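Local structure of Glp_546_48378_50642 (Giardia intestinalis, 2QVW) at residues T432-E437 with L535-W540; D505-G510 with I529-H534. The protein cleaves double-stranded RNA into short interfering RNAs of about 21 to 23 base pairs in the RNA interference pathway. All coordinates share one frame; numbering follows the deposited sequence.

Contact 1: T432-E437 with L535-W540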
loop_
_atom_site.group_PDB
_atom_site.type_symbol
_atom_site.label_atom_id
_atom_site.label_comp_id
_atom_site.label_asym_id
_atom_site.label_seq_id
_atom_site.Cartn_x
_atom_site.Cartn_y
_atom_site.Cartn_z
ATOM N N THR A 432 -3.507 17.647 -8.904
ATOM C CA THR A 432 -4.943 17.543 -8.720
ATOM C C THR A 432 -5.755 18.744 -8.230
ATOM O O THR A 432 -6.764 19.080 -8.843
ATOM C CB THR A 432 -5.245 16.339 -7.813
ATOM O OG1 THR A 432 -4.449 16.423 -6.631
ATOM C CG2 THR A 432 -4.906 15.035 -8.524
ATOM N N LEU A 433 -5.336 19.383 -7.140
ATOM C CA LEU A 433 -6.072 20.525 -6.584
ATOM C C LEU A 433 -6.143 21.726 -7.508
ATOM O O LEU A 433 -7.081 22.515 -7.432
ATOM C CB LEU A 433 -5.452 20.985 -5.269
ATOM C CG LEU A 433 -5.327 20.005 -4.105
ATOM C CD1 LEU A 433 -4.844 20.774 -2.889
ATOM C CD2 LEU A 433 -6.654 19.340 -3.812
ATOM N N MET A 434 -5.135 21.863 -8.368
ATOM C CA MET A 434 -5.039 22.977 -9.316
ATOM C C MET A 434 -4.886 22.424 -10.723
ATOM O O MET A 434 -4.040 21.578 -10.975
ATOM C CB MET A 434 -3.830 23.846 -8.976
ATOM C CG MET A 434 -3.735 24.163 -7.505
ATOM S SD MET A 434 -2.065 24.391 -6.926
ATOM C CE MET A 434 -2.083 26.057 -6.622
ATOM N N SER A 435 -5.702 22.919 -11.639
ATOM C CA SER A 435 -5.671 22.446 -13.006
ATOM C C SER A 435 -6.452 23.396 -13.904
ATOM O O SER A 435 -7.415 24.034 -13.463
ATOM C CB SER A 435 -6.285 21.045 -13.067
ATOM O OG SER A 435 -6.664 20.703 -14.374
ATOM N N PRO A 436 -6.039 23.520 -15.176
ATOM C CA PRO A 436 -6.747 24.410 -16.093
ATOM C C PRO A 436 -8.149 23.885 -16.345
ATOM O O PRO A 436 -9.028 24.595 -16.835
ATOM C CB PRO A 436 -5.869 24.382 -17.339
ATOM C CG PRO A 436 -5.268 23.030 -17.293
ATOM C CD PRO A 436 -4.897 22.881 -15.851
ATOM N N GLU A 437 -8.347 22.627 -15.980
ATOM C CA GLU A 437 -9.628 21.973 -16.156
ATOM C C GLU A 437 -10.623 22.360 -15.065
ATOM O O GLU A 437 -11.753 21.868 -15.048
ATOM C CB GLU A 437 -9.424 20.454 -16.181
ATOM C CG GLU A 437 -10.702 19.646 -16.356
ATOM C CD GLU A 437 -11.577 20.141 -17.507
ATOM O OE1 GLU A 437 -11.115 20.161 -18.678
ATOM O OE2 GLU A 437 -12.740 20.509 -17.232
ATOM N N LEU A 535 1.379 29.234 -12.151
ATOM C CA LEU A 535 1.739 30.170 -11.104
ATOM C C LEU A 535 1.198 29.566 -9.822
ATOM O O LEU A 535 1.914 29.444 -8.825
ATOM C CB LEU A 535 1.092 31.534 -11.346
ATOM C CG LEU A 535 1.552 32.330 -12.559
ATOM C CD1 LEU A 535 0.776 33.608 -12.605
ATOM C CD2 LEU A 535 3.040 32.616 -12.478
ATOM N N ALA A 536 -0.075 29.179 -9.872
ATOM C CA ALA A 536 -0.762 28.578 -8.737
ATOM C C ALA A 536 0.108 27.507 -8.113
ATOM O O ALA A 536 0.455 27.596 -6.941
ATOM C CB ALA A 536 -2.084 27.986 -9.188
ATOM N N ARG A 537 0.461 26.498 -8.903
ATOM C CA ARG A 537 1.310 25.405 -8.428
ATOM C C ARG A 537 2.530 26.007 -7.737
ATOM O O ARG A 537 2.722 25.836 -6.528
ATOM C CB ARG A 537 1.763 24.540 -9.607
ATOM C CG ARG A 537 0.632 23.970 -10.460
ATOM C CD ARG A 537 0.209 22.576 -10.017
ATOM N NE ARG A 537 -0.828 21.999 -10.876
ATOM C CZ ARG A 537 -0.722 21.845 -12.191
ATOM N NH1 ARG A 537 0.378 22.229 -12.820
ATOM N NH2 ARG A 537 -1.714 21.292 -12.876
ATOM N N GLY A 538 3.331 26.728 -8.520
ATOM C CA GLY A 538 4.527 27.378 -8.018
ATOM C C GLY A 538 4.325 28.184 -6.751
ATOM O O GLY A 538 5.137 28.112 -5.844
ATOM N N LEU A 539 3.261 28.969 -6.684
ATOM C CA LEU A 539 2.998 29.753 -5.486
ATOM C C LEU A 539 2.523 28.869 -4.346
ATOM O O LEU A 539 2.732 29.190 -3.173
ATOM C CB LEU A 539 1.936 30.806 -5.760
ATOM C CG LEU A 539 2.470 32.144 -6.245
ATOM C CD1 LEU A 539 1.323 33.024 -6.685
ATOM C CD2 LEU A 539 3.264 32.793 -5.119
ATOM N N TRP A 540 1.870 27.761 -4.703
ATOM C CA TRP A 540 1.359 26.808 -3.727
ATOM C C TRP A 540 2.531 26.262 -2.938
ATOM O O TRP A 540 2.624 26.486 -1.730
ATOM C CB TRP A 540 0.602 25.683 -4.443
ATOM C CG TRP A 540 0.149 24.547 -3.559
ATOM C CD1 TRP A 540 0.699 23.297 -3.495
ATOM C CD2 TRP A 540 -0.935 24.555 -2.610
ATOM N NE1 TRP A 540 0.032 22.526 -2.569
ATOM C CE2 TRP A 540 -0.974 23.270 -2.010
ATOM C CE3 TRP A 540 -1.877 25.519 -2.207
ATOM C CZ2 TRP A 540 -1.919 22.922 -1.028
ATOM C CZ3 TRP A 540 -2.820 25.171 -1.230
ATOM C CH2 TRP A 540 -2.830 23.883 -0.654
#

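Contact 2: D505-G510 with I529-H534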
loop_
_atom_site.group_PDB
_atom_site.type_symbol
_atom_site.label_atom_id
_atom_site.label_comp_id
_atom_site.label_asym_id
_atom_site.label_seq_id
_atom_site.Cartn_x
_atom_site.Cartn_y
_atom_site.Cartn_z
ATOM N N ASP A 505 9.237 33.863 -11.889
ATOM C CA ASP A 505 9.909 32.852 -11.088
ATOM C C ASP A 505 8.898 31.802 -10.645
ATOM O O ASP A 505 9.213 30.614 -10.563
ATOM C CB ASP A 505 10.571 33.502 -9.880
ATOM C CG ASP A 505 11.625 34.510 -10.276
ATOM O OD1 ASP A 505 12.552 34.132 -11.022
ATOM O OD2 ASP A 505 11.528 35.680 -9.846
ATOM N N TRP A 506 7.678 32.248 -10.364
ATOM C CA TRP A 506 6.599 31.350 -9.954
ATOM C C TRP A 506 6.169 30.521 -11.151
ATOM O O TRP A 506 5.810 29.351 -11.027
ATOM C CB TRP A 506 5.400 32.156 -9.463
ATOM C CG TRP A 506 5.682 32.939 -8.243
ATOM C CD1 TRP A 506 5.410 34.251 -8.041
ATOM C CD2 TRP A 506 6.334 32.472 -7.065
ATOM N NE1 TRP A 506 5.860 34.642 -6.808
ATOM C CE2 TRP A 506 6.433 33.565 -6.185
ATOM C CE3 TRP A 506 6.848 31.236 -6.664
ATOM C CZ2 TRP A 506 7.028 33.462 -4.926
ATOM C CZ3 TRP A 506 7.442 31.131 -5.410
ATOM C CH2 TRP A 506 7.527 32.240 -4.557
ATOM N N TYR A 507 6.191 31.152 -12.317
ATOM C CA TYR A 507 5.820 30.473 -13.536
ATOM C C TYR A 507 6.852 29.410 -13.879
ATOM O O TYR A 507 6.529 28.223 -13.923
ATOM C CB TYR A 507 5.724 31.466 -14.679
ATOM C CG TYR A 507 5.270 30.826 -15.955
ATOM C CD1 TYR A 507 3.931 30.474 -16.142
ATOM C CD2 TYR A 507 6.180 30.551 -16.978
ATOM C CE1 TYR A 507 3.507 29.869 -17.318
ATOM C CE2 TYR A 507 5.768 29.943 -18.162
ATOM C CZ TYR A 507 4.433 29.608 -18.326
ATOM O OH TYR A 507 4.026 29.020 -19.501
ATOM N N ARG A 508 8.092 29.839 -14.117
ATOM C CA ARG A 508 9.164 28.906 -14.463
ATOM C C ARG A 508 9.241 27.758 -13.467
ATOM O O ARG A 508 9.792 26.699 -13.768
ATOM C CB ARG A 508 10.522 29.627 -14.559
ATOM C CG ARG A 508 10.773 30.309 -15.910
ATOM C CD ARG A 508 12.240 30.728 -16.137
ATOM N NE ARG A 508 12.670 31.845 -15.292
ATOM C CZ ARG A 508 13.092 31.730 -14.029
ATOM N NH1 ARG A 508 13.155 30.537 -13.439
ATOM N NH2 ARG A 508 13.449 32.816 -13.347
ATOM N N LEU A 509 8.685 27.969 -12.282
ATOM C CA LEU A 509 8.681 26.931 -11.270
ATOM C C LEU A 509 7.445 26.059 -11.472
ATOM O O LEU A 509 7.521 24.834 -11.398
ATOM C CB LEU A 509 8.663 27.543 -9.866
ATOM C CG LEU A 509 8.413 26.567 -8.699
ATOM C CD1 LEU A 509 9.439 25.449 -8.737
ATOM C CD2 LEU A 509 8.470 27.306 -7.362
ATOM N N GLY A 510 6.305 26.692 -11.728
ATOM C CA GLY A 510 5.087 25.936 -11.934
ATOM C C GLY A 510 5.219 25.091 -13.178
ATOM O O GLY A 510 4.811 23.939 -13.221
ATOM N N ILE A 529 -5.364 30.142 -18.894
ATOM C CA ILE A 529 -5.703 29.293 -17.760
ATOM C C ILE A 529 -4.436 28.525 -17.458
ATOM O O ILE A 529 -4.033 28.409 -16.309
ATOM C CB ILE A 529 -6.832 28.255 -18.079
ATOM C CG1 ILE A 529 -8.120 28.942 -18.552
ATOM C CG2 ILE A 529 -7.149 27.462 -16.840
ATOM C CD1 ILE A 529 -8.026 29.606 -19.924
ATOM N N ASP A 530 -3.807 28.005 -18.508
ATOM C CA ASP A 530 -2.582 27.241 -18.360
ATOM C C ASP A 530 -1.560 28.060 -17.616
ATOM O O ASP A 530 -0.982 27.596 -16.643
ATOM C CB ASP A 530 -2.023 26.839 -19.725
ATOM C CG ASP A 530 -2.709 25.606 -20.296
ATOM O OD1 ASP A 530 -2.698 24.557 -19.620
ATOM O OD2 ASP A 530 -3.255 25.679 -21.418
ATOM N N ILE A 531 -1.350 29.287 -18.075
ATOM C CA ILE A 531 -0.394 30.197 -17.450
ATOM C C ILE A 531 -0.711 30.415 -15.971
ATOM O O ILE A 531 0.142 30.268 -15.102
ATOM C CB ILE A 531 -0.391 31.567 -18.175
ATOM C CG1 ILE A 531 0.301 31.437 -19.539
ATOM C CG2 ILE A 531 0.307 32.605 -17.319
ATOM C CD1 ILE A 531 0.114 32.628 -20.436
ATOM N N MET A 532 -1.958 30.753 -15.696
ATOM C CA MET A 532 -2.386 31.001 -14.338
ATOM C C MET A 532 -2.122 29.808 -13.439
ATOM O O MET A 532 -1.638 29.977 -12.319
ATOM C CB MET A 532 -3.873 31.363 -14.319
ATOM C CG MET A 532 -4.206 32.617 -13.517
ATOM S SD MET A 532 -3.097 34.031 -13.862
ATOM C CE MET A 532 -3.312 34.253 -15.607
ATOM N N THR A 533 -2.425 28.604 -13.923
ATOM C CA THR A 533 -2.217 27.387 -13.130
ATOM C C THR A 533 -0.759 27.187 -12.720
ATOM O O THR A 533 -0.478 26.897 -11.558
ATOM C CB THR A 533 -2.678 26.120 -13.884
ATOM O OG1 THR A 533 -4.084 26.188 -14.145
ATOM C CG2 THR A 533 -2.395 24.887 -13.053
ATOM N N HIS A 534 0.161 27.354 -13.671
ATOM C CA HIS A 534 1.588 27.184 -13.405
ATOM C C HIS A 534 2.065 28.111 -12.312
ATOM O O HIS A 534 3.056 27.828 -11.646
ATOM C CB HIS A 534 2.410 27.431 -14.669
ATOM C CG HIS A 534 2.213 26.390 -15.723
ATOM N ND1 HIS A 534 2.468 25.055 -15.501
ATOM C CD2 HIS A 534 1.789 26.487 -17.005
ATOM C CE1 HIS A 534 2.209 24.375 -16.602
ATOM N NE2 HIS A 534 1.795 25.220 -17.530
#

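Contact 1: T432-E437 with L535-W540
M434 reaches across to A536, R537 and W540, and most of this contact runs through it. Its CA is also the nearest to the other segment, 6.9 Å from the CA of R537. M434 is the first residue to leave helical geometry after helix 421-433, and its side chain extends toward helix 528-542.

The apolar part lies at the end of that chain. M434 CE sits beside the A536 methyl and packs 3.5 Å from W540 CB. Further back, M434 SD approaches the indole obliquely in a Met-aromatic contact, 4.5 Å from the centroid of the five-membered ring and 32° off its normal. On W540, CG is anti to the backbone N (chi1 174°), which carries the indole from the sulfur toward L433. There L433 CD1 meets W540 CZ2 on the six-membered ring at 4.1 Å.

The polar part is the R537 guanidinium, which presents NE and NH2 together at its edge to the M434 carbonyl. R537 NH2 lies 3.0 Å from M434 O, with an N-H...O angle of 144°, and R537 NE lies 3.2 Å from M434 O. The position of this oxygen is less certain, so the fork is tentative. R537 NE also makes a weak bond to A430 O in the last turn of helix 421-433.

Beyond the joint, S435 OG accepts from E437 N at 3.0 Å, forming an ST turn.

The surroundings place the contact near, but not in, the first ribonuclease III site: the side chain of L433 is about 10 Å from that of E409, a probable manganese ligand. T432 OG1 bonds to Y408 OH, and W540 O accepts a hydrogen bond from R352 NH1. The arrangement is a helix C-terminus and its exit turn packed against the side of a second helix.

Contact 2: D505-G510 with I529-H534
Helix 505-510 crosses helix 529-534 almost at right angles, 96° between their N-to-C directions, with the short axes 8.7 Å apart at closest approach. The backbones come nearest at G510 and H534, whose CA atoms are 4.0 Å apart; G510 has no side chain to place between them, though the fine detail of this approach is doubtful.

Y507 and H534 carry most of the side-chain contact. With CG anti to the backbone N, the Y507 ring swings toward the second helix, and its CD1 packs 3.7 Å from H534 CB. The phenol edge also faces the backbone of the preceding turn of that helix, with Y507 CE1 3.9 Å from I531 CA and I531 O in the ring plane. The Y507 and H534 rings lie 5.5 Å apart between centroids with planes at 86°, an oblique pairing. From the imidazole, H534 ND1 makes a weak bond of 3.5 Å to G510 O at 147°; that same carbonyl takes a bond from S514 OG one turn further along.

V457 of helix 448-458 packs on Y507 as well. This is a near-perpendicular helix-helix crossing within an all-helical bundle, with G510 where the two backbones come nearest.

In the fold
Contacts 1 and 2 have centres about 8 Å apart and share helix 528-542: its 529-534 part meets helix 500-516, and its 535-540 part meets the end of helix 421-433. Along the chain, contact 2 is nested inside the long loop closed by contact 1. The two touch directly, P436 packing on I529 and L539 on W506. Helix 528-542 thus packs on both helix 500-516 and the end of helix 421-433, the helix next along the chain after helix 404-417, which carries the probable manganese ligands D406 and E409. The all-helical region is consistent with the bridging domain between Dicer's two ribonuclease III domains.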